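Local coordinates for protein Myo-inositol 2-dehydrogenase (Lactobacillus plantarum WCFS1, PDB 3CEA) that probably catalyses the NAD-dependent oxidation of myo-inositol at its C2 hydroxyl, as a Rossmann-fold oxidoreductase of the GFO/IDH/MocA family, at residues I153-I164 against V236-A247; A246-L254 against V263-L271. One frame throughout, in Å; residues are numbered along the deposited sequence.

Interaction 1: residues I153-I164 against V236-A247; sequences IIYMRGYGIDPI and VIATLIGGRHAA
The Y155 ring meets T239 at its edge, near the ring plane, and its OH donates a hydrogen bond to T239 OG1 at 2.7 Å. With CG anti to the backbone N (chi1 174°), the ring is carried along the strand toward T239. Four residues on, one face of the Y159 ring takes R157 NH1, near the rim, while I241 CD1 approaches obliquely, 3.5 Å from Y159 CE1; R157 NH2 forms a salt bridge with E255 OE1. The H245 imidazole is covered on one face by I164, whose CG1 sits 3.8 Å from the ring centroid in a CH-pi contact; H245 ND1 bonds S259 O of the second subunit. At the edge of the R244 guanidinium, D162 OD2 forms a salt bridge to NH1 at 3.2 Å, the two planes 59° apart; R244 also pairs with D185 through NH2.

Strands 153-163 and 237-243 are parallel neighbours inside the mixed sheet of the C-terminal domain, only 5° apart in direction. Their amides and carbonyls form an unbroken ladder from I237 N to I154 O as far as D162 N to G243 O. A beta bulge then shifts the register by one residue at the corner of the chain, and A246 N bonds D162 O at 3.0 Å. I161 packs its CG1 against G243, and its CG2 lies 3.6 Å from A246 CB. A water donates to both P163 O and R244 O.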
# COMPACT_ATOMS: atom_id res chain seq x y z
N ILE A 153 7.74 -21.73 11.19
CA ILE A 153 8.65 -20.62 10.93
C ILE A 153 9.94 -21.14 10.30
O ILE A 153 10.49 -22.15 10.75
CB ILE A 153 8.98 -19.83 12.22
CG1 ILE A 153 7.69 -19.26 12.84
CG2 ILE A 153 9.98 -18.71 11.95
CD1 ILE A 153 7.75 -19.12 14.34
N ILE A 154 10.40 -20.47 9.25
CA ILE A 154 11.68 -20.83 8.62
C ILE A 154 12.71 -19.69 8.71
O ILE A 154 13.91 -19.95 8.72
CB ILE A 154 11.51 -21.34 7.15
CG1 ILE A 154 10.95 -20.25 6.23
CG2 ILE A 154 10.64 -22.61 7.11
CD1 ILE A 154 10.75 -20.68 4.79
N TYR A 155 12.23 -18.46 8.78
CA TYR A 155 13.10 -17.28 8.75
C TYR A 155 12.43 -16.05 9.36
O TYR A 155 11.23 -15.85 9.20
CB TYR A 155 13.55 -16.97 7.32
CG TYR A 155 14.33 -15.69 7.17
CD1 TYR A 155 15.70 -15.65 7.41
CD2 TYR A 155 13.70 -14.51 6.77
CE1 TYR A 155 16.43 -14.48 7.28
CE2 TYR A 155 14.42 -13.32 6.63
CZ TYR A 155 15.78 -13.32 6.89
OH TYR A 155 16.50 -12.16 6.74
N MSE A 156 13.23 -15.24 10.05
CA MSE A 156 12.74 -14.01 10.65
C MSE A 156 13.71 -12.86 10.41
O MSE A 156 14.93 -13.05 10.40
CB MSE A 156 12.50 -14.19 12.15
CG MSE A 156 11.39 -15.20 12.48
SE MSE A 156 10.93 -15.25 14.35
CE MSE A 156 10.29 -13.41 14.58
N ARG A 157 13.16 -11.67 10.21
CA ARG A 157 13.97 -10.50 9.92
C ARG A 157 13.50 -9.33 10.77
O ARG A 157 12.33 -8.94 10.72
CB ARG A 157 13.88 -10.16 8.43
CG ARG A 157 14.81 -9.05 7.97
CD ARG A 157 14.79 -8.90 6.45
NE ARG A 157 13.44 -8.85 5.89
CZ ARG A 157 12.67 -7.76 5.85
NH1 ARG A 157 13.11 -6.60 6.35
NH2 ARG A 157 11.45 -7.83 5.32
N GLY A 158 14.42 -8.78 11.55
CA GLY A 158 14.14 -7.65 12.42
C GLY A 158 14.93 -6.43 12.00
O GLY A 158 16.15 -6.49 11.86
N TYR A 159 14.21 -5.33 11.79
CA TYR A 159 14.80 -4.02 11.49
C TYR A 159 14.50 -3.07 12.64
O TYR A 159 13.36 -3.00 13.12
CB TYR A 159 14.21 -3.44 10.21
CG TYR A 159 14.82 -3.91 8.90
CD1 TYR A 159 15.46 -5.14 8.80
CD2 TYR A 159 14.71 -3.13 7.76
CE1 TYR A 159 16.00 -5.57 7.59
CE2 TYR A 159 15.24 -3.55 6.55
CZ TYR A 159 15.89 -4.77 6.47
OH TYR A 159 16.42 -5.18 5.27
N GLY A 160 15.52 -2.33 13.07
CA GLY A 160 15.38 -1.30 14.09
C GLY A 160 16.28 -0.13 13.74
O GLY A 160 17.43 -0.07 14.17
N ILE A 161 15.75 0.79 12.94
CA ILE A 161 16.53 1.91 12.43
C ILE A 161 15.92 3.26 12.83
O ILE A 161 14.76 3.54 12.54
CB ILE A 161 16.74 1.83 10.88
CG1 ILE A 161 17.46 0.54 10.49
CG2 ILE A 161 17.58 2.98 10.39
CD1 ILE A 161 16.54 -0.58 10.07
N ASP A 162 16.72 4.07 13.52
CA ASP A 162 16.37 5.44 13.90
C ASP A 162 16.48 6.37 12.69
O ASP A 162 17.21 6.06 11.74
CB ASP A 162 17.29 5.94 15.01
CG ASP A 162 16.92 5.41 16.38
OD1 ASP A 162 15.91 4.69 16.52
OD2 ASP A 162 17.65 5.72 17.35
N PRO A 163 15.75 7.50 12.71
CA PRO A 163 15.90 8.51 11.65
C PRO A 163 17.11 9.42 11.84
O PRO A 163 17.61 9.55 12.96
CB PRO A 163 14.61 9.32 11.76
CG PRO A 163 14.22 9.21 13.19
CD PRO A 163 14.73 7.90 13.70
N ILE A 164 17.54 10.07 10.76
CA ILE A 164 18.70 10.98 10.77
C ILE A 164 18.54 12.14 11.77
O ILE A 164 19.53 12.66 12.30
CB ILE A 164 18.99 11.55 9.35
CG1 ILE A 164 19.27 10.41 8.35
CG2 ILE A 164 20.18 12.53 9.37
CD1 ILE A 164 19.22 10.83 6.88
N VAL A 236 15.81 -22.56 12.30
CA VAL A 236 15.39 -21.22 11.87
C VAL A 236 16.59 -20.30 11.62
O VAL A 236 17.62 -20.38 12.30
CB VAL A 236 14.38 -20.60 12.88
CG1 VAL A 236 13.97 -19.20 12.46
CG2 VAL A 236 13.15 -21.49 13.03
N ILE A 237 16.47 -19.44 10.62
CA ILE A 237 17.50 -18.47 10.30
C ILE A 237 16.94 -17.07 10.52
O ILE A 237 15.76 -16.83 10.29
CB ILE A 237 18.01 -18.64 8.84
CG1 ILE A 237 18.43 -20.09 8.59
CG2 ILE A 237 19.19 -17.69 8.57
CD1 ILE A 237 18.38 -20.52 7.14
N ALA A 238 17.77 -16.15 11.00
CA ALA A 238 17.31 -14.80 11.30
C ALA A 238 18.33 -13.74 10.94
O ALA A 238 19.54 -13.96 11.05
CB ALA A 238 16.89 -14.68 12.76
N THR A 239 17.83 -12.59 10.50
CA THR A 239 18.66 -11.41 10.25
C THR A 239 18.19 -10.29 11.16
O THR A 239 16.98 -10.09 11.33
CB THR A 239 18.55 -10.95 8.78
OG1 THR A 239 18.94 -12.03 7.92
CG2 THR A 239 19.45 -9.75 8.51
N LEU A 240 19.14 -9.57 11.75
CA LEU A 240 18.85 -8.38 12.55
C LEU A 240 19.60 -7.19 11.98
O LEU A 240 20.79 -7.28 11.69
CB LEU A 240 19.28 -8.57 14.01
CG LEU A 240 19.05 -9.88 14.75
CD1 LEU A 240 20.01 -9.93 15.94
CD2 LEU A 240 17.61 -10.03 15.21
N ILE A 241 18.89 -6.08 11.83
CA ILE A 241 19.51 -4.84 11.38
C ILE A 241 19.21 -3.69 12.34
O ILE A 241 18.05 -3.35 12.59
CB ILE A 241 19.11 -4.48 9.94
CG1 ILE A 241 19.55 -5.59 8.98
CG2 ILE A 241 19.70 -3.12 9.53
CD1 ILE A 241 19.46 -5.23 7.53
N GLY A 242 20.27 -3.12 12.89
CA GLY A 242 20.18 -1.93 13.72
C GLY A 242 20.84 -0.78 12.99
O GLY A 242 21.96 -0.91 12.51
N GLY A 243 20.13 0.34 12.90
CA GLY A 243 20.63 1.52 12.20
C GLY A 243 20.21 2.81 12.87
O GLY A 243 19.35 2.81 13.76
N ARG A 244 20.82 3.91 12.44
CA ARG A 244 20.60 5.23 13.04
C ARG A 244 20.54 6.35 12.00
O ARG A 244 20.65 7.53 12.35
CB ARG A 244 21.70 5.54 14.06
CG ARG A 244 22.05 4.38 14.99
CD ARG A 244 22.46 4.89 16.35
NE ARG A 244 22.53 3.81 17.33
CZ ARG A 244 21.50 3.40 18.08
NH1 ARG A 244 20.30 3.96 17.96
NH2 ARG A 244 21.68 2.41 18.95
N HIS A 245 20.36 6.01 10.72
CA HIS A 245 20.47 6.99 9.65
C HIS A 245 19.42 6.87 8.53
O HIS A 245 19.72 7.14 7.36
CB HIS A 245 21.88 6.94 9.05
CG HIS A 245 22.49 8.29 8.81
ND1 HIS A 245 22.39 8.95 7.60
CD2 HIS A 245 23.20 9.10 9.63
CE1 HIS A 245 23.02 10.11 7.69
NE2 HIS A 245 23.51 10.23 8.91
N ALA A 246 18.20 6.48 8.89
CA ALA A 246 17.09 6.47 7.93
C ALA A 246 16.59 7.88 7.65
O ALA A 246 16.53 8.72 8.55
CB ALA A 246 15.96 5.58 8.42
N ALA A 247 16.24 8.14 6.39
CA ALA A 247 15.74 9.45 5.97
C ALA A 247 14.23 9.61 6.20
O ALA A 247 13.77 10.70 6.53
CB ALA A 247 16.08 9.70 4.51
O HOH W 1 19.61 8.31 14.70

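Interaction 2: residues A246-L254 against V263-L271; sequences AAHGNQVEL and VRIGEHPDL
P269 presses its ring against the loop 248-250 and the start of the strand at Q251: its CB lies 3.1 Å from N250 O, its CD 3.3 Å from Q251 OE1, and its CG against the edge of the H248 imidazole. This is the tightly packed end, organised around the Q251 amide. The Q251 side chain starts anti to its own N and bends at chi2 (76°), which brings the amide across to residues 266-269. OE1 accepts from H248 NE2, while NE2 donates to E267 O at 2.8 Å and to E253 OE1 at 2.9 Å. The E267 carbonyl is met from above its plane, though it lies in the plane of the Q251 amide.

The middle is looser. G266, at positive phi, turns the chain out of the ladder, and a water links V252 N to G266 O, accepting from the first and donating to the second at 2.6 Å. Beyond it the antiparallel pairing begins with L254 and I265 as a hydrogen-bonded pair, I265 N to L254 O at 2.7 Å, and with L254 CD2 beside I265 CD1. E253 and R264 each pair with the other's counterpart in the second subunit, and R264 NE bridges to E255 OE1 of its own chain.

On the L254 and I265 face the hairpin rests on helix 136-146, through Y138 and A141. Strand 153-163 lies along the other edge of strand 251-258, and strand 262-265 continues the sheet into the third subunit.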
# COMPACT_ATOMS: atom_id res chain seq x y z
N ALA A 246 18.20 6.48 8.89
CA ALA A 246 17.09 6.47 7.93
C ALA A 246 16.59 7.88 7.65
O ALA A 246 16.53 8.72 8.55
CB ALA A 246 15.96 5.58 8.42
N ALA A 247 16.24 8.14 6.39
CA ALA A 247 15.74 9.45 5.97
C ALA A 247 14.23 9.61 6.20
O ALA A 247 13.77 10.70 6.53
CB ALA A 247 16.08 9.70 4.51
N HIS A 248 13.47 8.52 6.04
CA HIS A 248 12.01 8.58 6.10
C HIS A 248 11.42 8.71 7.51
O HIS A 248 10.41 9.39 7.71
CB HIS A 248 11.37 7.40 5.35
CG HIS A 248 11.65 6.06 5.96
ND1 HIS A 248 12.90 5.48 5.96
CD2 HIS A 248 10.82 5.17 6.55
CE1 HIS A 248 12.83 4.30 6.54
NE2 HIS A 248 11.58 4.09 6.91
N GLY A 249 12.06 8.06 8.48
CA GLY A 249 11.61 8.08 9.87
C GLY A 249 12.19 6.94 10.67
O GLY A 249 13.29 6.46 10.38
N ASN A 250 11.46 6.51 11.69
CA ASN A 250 11.84 5.36 12.50
C ASN A 250 11.28 4.09 11.88
O ASN A 250 10.06 3.93 11.78
CB ASN A 250 11.33 5.53 13.94
CG ASN A 250 11.59 4.31 14.81
OD1 ASN A 250 10.69 3.81 15.48
ND2 ASN A 250 12.84 3.84 14.83
N GLN A 251 12.17 3.20 11.44
CA GLN A 251 11.76 1.92 10.86
C GLN A 251 11.88 0.82 11.89
O GLN A 251 12.97 0.53 12.38
CB GLN A 251 12.61 1.59 9.62
CG GLN A 251 12.20 0.30 8.89
CD GLN A 251 10.95 0.46 8.03
OE1 GLN A 251 10.53 1.58 7.72
NE2 GLN A 251 10.35 -0.66 7.64
N VAL A 252 10.74 0.20 12.21
CA VAL A 252 10.70 -0.94 13.12
C VAL A 252 9.83 -2.02 12.49
O VAL A 252 8.60 -1.91 12.41
CB VAL A 252 10.20 -0.56 14.55
CG1 VAL A 252 10.12 -1.80 15.42
CG2 VAL A 252 11.13 0.45 15.20
N GLU A 253 10.50 -3.08 12.04
CA GLU A 253 9.92 -4.03 11.12
C GLU A 253 10.27 -5.44 11.55
O GLU A 253 11.42 -5.72 11.90
CB GLU A 253 10.46 -3.74 9.72
CG GLU A 253 9.76 -4.45 8.56
CD GLU A 253 10.48 -4.22 7.23
OE1 GLU A 253 11.35 -3.32 7.15
OE2 GLU A 253 10.18 -4.95 6.26
N LEU A 254 9.27 -6.32 11.55
CA LEU A 254 9.50 -7.74 11.79
C LEU A 254 8.81 -8.58 10.72
O LEU A 254 7.60 -8.43 10.49
CB LEU A 254 9.01 -8.16 13.18
CG LEU A 254 9.37 -9.57 13.66
CD1 LEU A 254 10.87 -9.73 13.90
CD2 LEU A 254 8.60 -9.93 14.92
N VAL A 263 4.17 -13.13 7.59
CA VAL A 263 3.64 -11.88 8.13
C VAL A 263 4.75 -10.85 8.17
O VAL A 263 5.91 -11.18 8.42
CB VAL A 263 2.98 -12.03 9.55
CG1 VAL A 263 1.73 -12.92 9.50
CG2 VAL A 263 3.98 -12.52 10.60
N ARG A 264 4.39 -9.61 7.87
CA ARG A 264 5.28 -8.48 8.09
C ARG A 264 4.61 -7.49 9.02
O ARG A 264 3.44 -7.14 8.83
CB ARG A 264 5.68 -7.83 6.77
CG ARG A 264 6.80 -8.55 6.06
CD ARG A 264 6.88 -8.14 4.61
NE ARG A 264 8.04 -8.73 3.95
CZ ARG A 264 8.32 -8.59 2.66
NH1 ARG A 264 7.53 -7.86 1.87
NH2 ARG A 264 9.40 -9.17 2.15
N ILE A 265 5.35 -7.07 10.03
CA ILE A 265 4.86 -6.13 11.02
C ILE A 265 5.62 -4.83 10.83
O ILE A 265 6.85 -4.81 10.91
CB ILE A 265 5.04 -6.69 12.46
CG1 ILE A 265 4.38 -8.07 12.58
CG2 ILE A 265 4.45 -5.73 13.49
CD1 ILE A 265 5.15 -9.05 13.44
N GLY A 266 4.88 -3.76 10.56
CA GLY A 266 5.48 -2.45 10.34
C GLY A 266 6.38 -2.41 9.11
O GLY A 266 7.52 -1.95 9.19
N GLU A 267 5.87 -2.90 7.99
CA GLU A 267 6.59 -2.84 6.72
C GLU A 267 6.94 -1.39 6.39
O GLU A 267 8.07 -1.08 6.03
CB GLU A 267 5.75 -3.47 5.61
CG GLU A 267 6.55 -3.92 4.40
CD GLU A 267 5.80 -4.94 3.55
OE1 GLU A 267 4.62 -5.23 3.85
OE2 GLU A 267 6.40 -5.44 2.58
N HIS A 268 5.94 -0.51 6.54
CA HIS A 268 6.13 0.93 6.48
C HIS A 268 5.71 1.54 7.82
O HIS A 268 4.71 1.12 8.40
CB HIS A 268 5.30 1.56 5.35
CG HIS A 268 5.60 1.00 3.99
ND1 HIS A 268 4.67 1.01 2.97
CD2 HIS A 268 6.71 0.41 3.49
CE1 HIS A 268 5.20 0.46 1.89
NE2 HIS A 268 6.44 0.09 2.18
N PRO A 269 6.48 2.53 8.33
CA PRO A 269 6.16 3.09 9.63
C PRO A 269 5.13 4.23 9.54
O PRO A 269 5.43 5.36 9.92
CB PRO A 269 7.51 3.61 10.11
CG PRO A 269 8.25 3.98 8.85
CD PRO A 269 7.65 3.18 7.72
N ASP A 270 3.94 3.91 9.05
CA ASP A 270 2.91 4.92 8.78
C ASP A 270 2.54 5.73 10.03
O ASP A 270 2.25 5.15 11.09
CB ASP A 270 1.66 4.29 8.17
CG ASP A 270 1.94 3.52 6.88
OD1 ASP A 270 2.90 3.88 6.14
OD2 ASP A 270 1.20 2.55 6.62
N LEU A 271 2.57 7.05 9.89
CA LEU A 271 2.23 7.97 10.97
C LEU A 271 0.76 7.87 11.36
O LEU A 271 0.42 7.81 12.54
CB LEU A 271 2.57 9.41 10.57
CG LEU A 271 2.19 10.56 11.51
CD1 LEU A 271 3.01 10.54 12.79
CD2 LEU A 271 2.35 11.90 10.79
O HOH W 2 8.55 0.22 10.20

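Interactions 1 and 2 follow one another along the chain and share A246 and A247, their centres about 10 Å apart. Strand 153-163 joins them: one edge pairs in parallel with 237-243, the other antiparallel with 251-258. Two probable hydrogen bonds in that second seam join the segments directly, Y159 N to E253 O and I161 O to Q251 N, both at 2.8 Å. R157 links the contacts through a salt bridge from its NH2 to E253 OE2, beside the one it makes to E255. Both contacts touch the second subunit, so the shared sheet also forms part of the interface. The bound NAD lies about 8 Å from the side chain of D162 and about 9 Å from that of V252.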